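Long-range contacts in tailspike protein (Siphovirus 9NA, PDB 3RIQ), which serves as the phage's receptor-binding tailspike, probably recognising Salmonella lipopolysaccharide and cleaving its O-antigen as an endorhamnosidase: residues 184-190 with 212-218; 242-248 with 273-279. All coordinates share one frame; numbering follows the deposited sequence.

Overall arrangement
Contacts 1 and 2 join the corners of successive coils of a right-handed parallel beta-helix, their centres about 10 Å apart. They adjoin: Gly215 O meets Gly244 N at 2.8 Å and Gly217 O meets Glu245 N at 2.9 Å, both probable hydrogen bonds. Both are mostly buried, although 184-190 with 212-218 has one exposed residue, Glu188. That contact begins with parallel strand pairing at Ile185 and Lys213, and its apolar part is Ile212 against Phe184 and Ala186. In contact 2 the pairing runs mostly through turns, and the conspicuous side-chain bond is polar, Arg242 to Gln274. Near its end each has a serine hydroxyl accept the next coil's N-H: Ser189, then Ser246.

Contact 1 of 2, residues 184-190 with 212-218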
loop_
_atom_site.group_PDB
_atom_site.type_symbol
_atom_site.label_atom_id
_atom_site.label_comp_id
_atom_site.label_asym_id
_atom_site.label_seq_id
_atom_site.Cartn_x
_atom_site.Cartn_y
_atom_site.Cartn_z
ATOM N N PHE A 184 16.189 12.798 -17.598
ATOM C CA PHE A 184 17.441 12.327 -16.997
ATOM C C PHE A 184 17.868 10.999 -17.629
ATOM O O PHE A 184 17.361 9.926 -17.270
ATOM C CB PHE A 184 17.236 12.214 -15.483
ATOM C CG PHE A 184 18.500 12.104 -14.667
ATOM C CD1 PHE A 184 18.761 13.028 -13.656
ATOM C CD2 PHE A 184 19.446 11.090 -14.909
ATOM C CE1 PHE A 184 19.928 12.920 -12.855
ATOM C CE2 PHE A 184 20.627 10.987 -14.138
ATOM C CZ PHE A 184 20.873 11.885 -13.101
ATOM N N ILE A 185 18.778 11.086 -18.603
ATOM C CA ILE A 185 19.371 9.911 -19.247
ATOM C C ILE A 185 20.764 9.787 -18.633
ATOM O O ILE A 185 21.654 10.649 -18.893
ATOM C CB ILE A 185 19.428 10.095 -20.758
ATOM C CG1 ILE A 185 18.019 10.369 -21.308
ATOM C CG2 ILE A 185 20.087 8.881 -21.412
ATOM C CD1 ILE A 185 18.012 11.038 -22.632
ATOM N N ALA A 186 20.953 8.785 -17.768
ATOM C CA ALA A 186 22.172 8.655 -16.971
ATOM C C ALA A 186 23.368 8.179 -17.785
ATOM O O ALA A 186 23.216 7.688 -18.927
ATOM C CB ALA A 186 21.889 7.686 -15.799
ATOM N N TRP A 187 24.561 8.362 -17.223
ATOM C CA TRP A 187 25.794 7.848 -17.863
ATOM C C TRP A 187 26.270 6.540 -17.171
ATOM O O TRP A 187 26.333 5.487 -17.805
ATOM C CB TRP A 187 26.871 8.934 -17.814
ATOM C CG TRP A 187 28.189 8.489 -18.374
ATOM C CD1 TRP A 187 29.418 8.533 -17.747
ATOM C CD2 TRP A 187 28.431 7.947 -19.687
ATOM N NE1 TRP A 187 30.397 8.057 -18.598
ATOM C CE2 TRP A 187 29.824 7.700 -19.790
ATOM C CE3 TRP A 187 27.611 7.676 -20.792
ATOM C CZ2 TRP A 187 30.411 7.172 -20.954
ATOM C CZ3 TRP A 187 28.176 7.147 -21.921
ATOM C CH2 TRP A 187 29.575 6.918 -22.014
ATOM N N GLU A 188 26.546 6.628 -15.871
ATOM C CA GLU A 188 26.911 5.490 -15.042
ATOM C C GLU A 188 25.746 5.293 -14.054
ATOM O O GLU A 188 24.611 5.050 -14.497
ATOM C CB GLU A 188 28.300 5.718 -14.399
ATOM C CG GLU A 188 29.382 5.661 -15.457
ATOM C CD GLU A 188 30.737 6.181 -15.029
ATOM O OE1 GLU A 188 31.726 5.515 -15.385
ATOM O OE2 GLU A 188 30.828 7.267 -14.406
ATOM N N SER A 189 25.991 5.368 -12.756
ATOM C CA SER A 189 24.859 5.473 -11.830
ATOM C C SER A 189 24.309 6.904 -11.913
ATOM O O SER A 189 25.065 7.848 -12.083
ATOM C CB SER A 189 25.281 5.101 -10.419
ATOM O OG SER A 189 25.511 3.711 -10.318
ATOM N N GLY A 190 22.993 7.068 -11.817
ATOM C CA GLY A 190 22.420 8.425 -12.001
ATOM C C GLY A 190 22.826 9.413 -10.910
ATOM O O GLY A 190 23.394 10.490 -11.198
ATOM N N ILE A 212 14.767 8.343 -13.464
ATOM C CA ILE A 212 16.126 8.240 -14.011
ATOM C C ILE A 212 16.109 7.081 -15.005
ATOM O O ILE A 212 15.601 5.994 -14.679
ATOM C CB ILE A 212 17.140 7.978 -12.845
ATOM C CG1 ILE A 212 17.251 9.263 -11.976
ATOM C CG2 ILE A 212 18.517 7.516 -13.390
ATOM C CD1 ILE A 212 17.918 9.046 -10.662
ATOM N N LYS A 213 16.700 7.303 -16.179
ATOM C CA LYS A 213 16.642 6.378 -17.313
ATOM C C LYS A 213 18.028 5.955 -17.767
ATOM O O LYS A 213 18.948 6.789 -17.853
ATOM C CB LYS A 213 15.955 7.062 -18.502
ATOM C CG LYS A 213 14.626 7.695 -18.149
ATOM C CD LYS A 213 13.941 8.300 -19.398
ATOM C CE LYS A 213 12.645 8.990 -18.972
ATOM N NZ LYS A 213 11.861 9.561 -20.132
ATOM N N TYR A 214 18.182 4.669 -18.073
ATOM C CA TYR A 214 19.454 4.150 -18.623
ATOM C C TYR A 214 20.660 4.422 -17.697
ATOM O O TYR A 214 20.517 4.346 -16.479
ATOM C CB TYR A 214 19.682 4.575 -20.096
ATOM C CG TYR A 214 18.566 4.081 -20.997
ATOM C CD1 TYR A 214 18.525 2.739 -21.414
ATOM C CD2 TYR A 214 17.532 4.935 -21.417
ATOM C CE1 TYR A 214 17.477 2.250 -22.225
ATOM C CE2 TYR A 214 16.464 4.472 -22.252
ATOM C CZ TYR A 214 16.451 3.122 -22.638
ATOM O OH TYR A 214 15.440 2.656 -23.441
ATOM N N GLY A 215 21.836 4.683 -18.278
ATOM C CA GLY A 215 23.094 4.617 -17.512
ATOM C C GLY A 215 23.571 3.208 -17.315
ATOM O O GLY A 215 22.766 2.265 -17.263
ATOM N N SER A 216 24.883 3.027 -17.243
ATOM C CA SER A 216 25.426 1.660 -17.081
ATOM C C SER A 216 25.293 1.143 -15.651
ATOM O O SER A 216 25.524 -0.050 -15.420
ATOM C CB SER A 216 26.912 1.592 -17.520
ATOM O OG SER A 216 27.684 2.456 -16.672
ATOM N N GLY A 217 24.974 2.038 -14.703
ATOM C CA GLY A 217 24.958 1.706 -13.278
ATOM C C GLY A 217 23.548 1.558 -12.710
ATOM O O GLY A 217 22.623 1.078 -13.391
ATOM N N SER A 218 23.371 2.032 -11.472
ATOM C CA SER A 218 22.096 1.929 -10.775
ATOM C C SER A 218 21.511 3.335 -10.691
ATOM O O SER A 218 22.271 4.315 -10.680
ATOM C CB SER A 218 22.293 1.303 -9.387
ATOM O OG SER A 218 22.851 -0.012 -9.482
HETATM O O HOH W 1 22.815 5.652 -20.773
HETATM O O HOH W 2 21.671 4.812 -13.780
#
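Phe184 and Ile212 run out alongside one another from neighbouring parallel strands. Ile212 CG1 rises over one face of the Phe184 ring, 4.1 Å from its centroid and 13° off the normal, a CH-pi contact. A chi1 of -70° sets CG1 anti to the carbonyl carbon and leaves CG2 anti to the backbone N, on the same side of the ring but beyond its CD2-CE2 edge, 4.0 Å from Phe184 CD2; CG2 also nears Ala186 CB, which meets that edge in plane. Strand pairing brings these groups together: Lys213 N donates to Phe184 O at 2.9 Å, Ala186 N to Lys213 O at 2.8 Å, nearly straight (168°). Past Ala186 direct pairing lapses, and a water bridges Ala186 O and Gly215 N. It resumes at the corner, where Ser216 N reaches Trp187 O at 2.9 Å from above the carbonyl plane. Followed outward, Ser189 CB sits 3.1 Å from Ser218 O, and OG accepts Ser218 N at 3.0 Å in place of a backbone acceptor; Gly190 N returns a bond to Ser218 O. Lys213 NZ salt-bridges Asp230 and Asp232 of the second subunit. Strand 184-194 lies between 166-171 and 211-214 in the beta-helix, with 238-241 beyond.

Contact 2 of 2, residues 242-248 with 273-279; sequences RVGESGV and IQCYYDG
The two turns run in parallel register, Arg242 N donating to Ile273 O at 2.8 Å with an angle of 161°, Tyr276 N to Val243 O, Tyr277 N to Glu245 O and Gly247 N to Asp278 O. Alongside this backbone pairing, Arg242 and Gln274 extend the same way, and the guanidinium takes the amide oxygen side-on: NE lies 2.9 Å and NH2 3.0 Å from Gln274 OE1. That oxygen sits in the guanidinium plane, but the two flat groups are turned 40° apart, and NE approaches from above the amide's carbonyl plane. The far amide nitrogen, Gln274 NE2, binds Asp319 and the carbonyl of Gly101, fixing which way the amide faces. Such stacking of like turns on consecutive coils is characteristic of the right-handed beta-helix of P22-type tailspikes, here between strands 238-241 and 266-273 on one side and 249-250 and 281-282 on the other. Val243 CG2 packs on Cys275 CB at 3.7 Å. Gly244 O lies at the edges of both tyrosine rings, 3.5 Å from Tyr277 CD2. Ser246 OG, which a chi1 of -68° turns away from its own carbonyl carbon, accepts Asp278 N at 3.0 Å. A water donates to both Val243 O and Gln274 O.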
loop_
_atom_site.group_PDB
_atom_site.type_symbol
_atom_site.label_atom_id
_atom_site.label_comp_id
_atom_site.label_asym_id
_atom_site.label_seq_id
_atom_site.Cartn_x
_atom_site.Cartn_y
_atom_site.Cartn_z
ATOM N N ARG A 242 15.159 1.037 -17.064
ATOM C CA ARG A 242 16.193 0.447 -17.952
ATOM C C ARG A 242 17.648 0.811 -17.616
ATOM O O ARG A 242 18.514 0.991 -18.529
ATOM C CB ARG A 242 15.878 0.746 -19.428
ATOM C CG ARG A 242 14.681 -0.062 -19.894
ATOM C CD ARG A 242 14.349 0.277 -21.341
ATOM N NE ARG A 242 13.250 -0.540 -21.837
ATOM C CZ ARG A 242 12.803 -0.463 -23.081
ATOM N NH1 ARG A 242 13.431 0.347 -23.954
ATOM N NH2 ARG A 242 11.798 -1.238 -23.474
ATOM N N VAL A 243 17.931 0.888 -16.320
ATOM C CA VAL A 243 19.337 1.057 -15.938
ATOM C C VAL A 243 20.138 -0.228 -16.223
ATOM O O VAL A 243 19.594 -1.348 -16.292
ATOM C CB VAL A 243 19.516 1.543 -14.458
ATOM C CG1 VAL A 243 18.701 2.802 -14.256
ATOM C CG2 VAL A 243 19.150 0.466 -13.455
ATOM N N GLY A 244 21.447 -0.056 -16.396
ATOM C CA GLY A 244 22.321 -1.202 -16.735
ATOM C C GLY A 244 22.653 -2.111 -15.541
ATOM O O GLY A 244 23.085 -3.271 -15.753
ATOM N N GLU A 245 22.439 -1.624 -14.319
ATOM C CA GLU A 245 22.647 -2.456 -13.137
ATOM C C GLU A 245 21.315 -2.622 -12.400
ATOM O O GLU A 245 20.370 -3.193 -12.966
ATOM C CB GLU A 245 23.821 -1.930 -12.271
ATOM C CG GLU A 245 25.152 -2.144 -12.999
ATOM C CD GLU A 245 26.393 -1.899 -12.152
ATOM O OE1 GLU A 245 26.348 -2.143 -10.926
ATOM O OE2 GLU A 245 27.428 -1.482 -12.732
ATOM N N SER A 246 21.219 -2.142 -11.164
ATOM C CA SER A 246 20.019 -2.392 -10.364
ATOM C C SER A 246 19.177 -1.124 -10.149
ATOM O O SER A 246 19.682 0.001 -10.227
ATOM C CB SER A 246 20.395 -3.040 -9.042
ATOM O OG SER A 246 20.897 -4.345 -9.234
ATOM N N GLY A 247 17.884 -1.302 -9.891
ATOM C CA GLY A 247 16.960 -0.151 -9.906
ATOM C C GLY A 247 17.466 0.949 -8.987
ATOM O O GLY A 247 17.554 2.120 -9.390
ATOM N N VAL A 248 17.793 0.567 -7.745
ATOM C CA VAL A 248 18.630 1.368 -6.851
ATOM C C VAL A 248 19.564 0.354 -6.177
ATOM O O VAL A 248 19.289 -0.856 -6.145
ATOM C CB VAL A 248 17.828 2.143 -5.763
ATOM C CG1 VAL A 248 16.855 3.157 -6.395
ATOM C CG2 VAL A 248 17.103 1.171 -4.783
ATOM N N ILE A 273 11.615 -0.567 -13.823
ATOM C CA ILE A 273 11.180 -1.182 -15.082
ATOM C C ILE A 273 12.380 -1.657 -15.900
ATOM O O ILE A 273 13.187 -0.838 -16.320
ATOM C CB ILE A 273 10.384 -0.144 -15.920
ATOM C CG1 ILE A 273 9.096 0.295 -15.161
ATOM C CG2 ILE A 273 10.069 -0.718 -17.336
ATOM C CD1 ILE A 273 8.364 1.564 -15.746
ATOM N N GLN A 274 12.493 -2.970 -16.130
ATOM C CA GLN A 274 13.491 -3.549 -17.052
ATOM C C GLN A 274 14.933 -3.136 -16.767
ATOM O O GLN A 274 15.690 -2.840 -17.696
ATOM C CB GLN A 274 13.121 -3.274 -18.507
ATOM C CG GLN A 274 11.826 -3.991 -18.903
ATOM C CD GLN A 274 11.442 -3.700 -20.346
ATOM O OE1 GLN A 274 11.471 -2.533 -20.810
ATOM N NE2 GLN A 274 11.090 -4.747 -21.075
ATOM N N CYS A 275 15.345 -3.134 -15.496
ATOM C CA CYS A 275 16.808 -3.020 -15.229
ATOM C C CYS A 275 17.493 -4.345 -15.611
ATOM O O CYS A 275 16.831 -5.391 -15.718
ATOM C CB CYS A 275 17.100 -2.651 -13.777
ATOM S SG CYS A 275 16.520 -3.878 -12.559
ATOM N N TYR A 276 18.795 -4.291 -15.868
ATOM C CA TYR A 276 19.492 -5.495 -16.317
ATOM C C TYR A 276 19.908 -6.401 -15.165
ATOM O O TYR A 276 20.017 -7.629 -15.348
ATOM C CB TYR A 276 20.684 -5.130 -17.200
ATOM C CG TYR A 276 21.258 -6.290 -17.976
ATOM C CD1 TYR A 276 20.462 -7.058 -18.858
ATOM C CD2 TYR A 276 22.611 -6.602 -17.879
ATOM C CE1 TYR A 276 21.020 -8.121 -19.618
ATOM C CE2 TYR A 276 23.173 -7.623 -18.633
ATOM C CZ TYR A 276 22.359 -8.403 -19.490
ATOM O OH TYR A 276 22.913 -9.444 -20.242
ATOM N N TYR A 277 20.119 -5.819 -13.971
ATOM C CA TYR A 277 20.296 -6.648 -12.793
ATOM C C TYR A 277 19.022 -6.629 -11.926
ATOM O O TYR A 277 17.944 -6.983 -12.441
ATOM C CB TYR A 277 21.616 -6.327 -12.090
ATOM C CG TYR A 277 22.789 -6.932 -12.857
ATOM C CD1 TYR A 277 23.230 -8.231 -12.550
ATOM C CD2 TYR A 277 23.382 -6.275 -13.934
ATOM C CE1 TYR A 277 24.298 -8.816 -13.247
ATOM C CE2 TYR A 277 24.438 -6.839 -14.639
ATOM C CZ TYR A 277 24.894 -8.111 -14.308
ATOM O OH TYR A 277 25.945 -8.679 -15.024
ATOM N N ASP A 278 19.073 -6.202 -10.663
ATOM C CA ASP A 278 17.980 -6.552 -9.731
ATOM C C ASP A 278 17.057 -5.357 -9.498
ATOM O O ASP A 278 17.520 -4.213 -9.407
ATOM C CB ASP A 278 18.594 -7.010 -8.406
ATOM C CG ASP A 278 19.696 -8.018 -8.645
ATOM O OD1 ASP A 278 19.414 -8.979 -9.401
ATOM O OD2 ASP A 278 20.840 -7.807 -8.180
ATOM N N GLY A 279 15.757 -5.605 -9.410
ATOM C CA GLY A 279 14.794 -4.495 -9.273
ATOM C C GLY A 279 15.175 -3.503 -8.182
ATOM O O GLY A 279 15.077 -2.279 -8.369
HETATM O O HOH W 3 18.369 -2.515 -18.629
#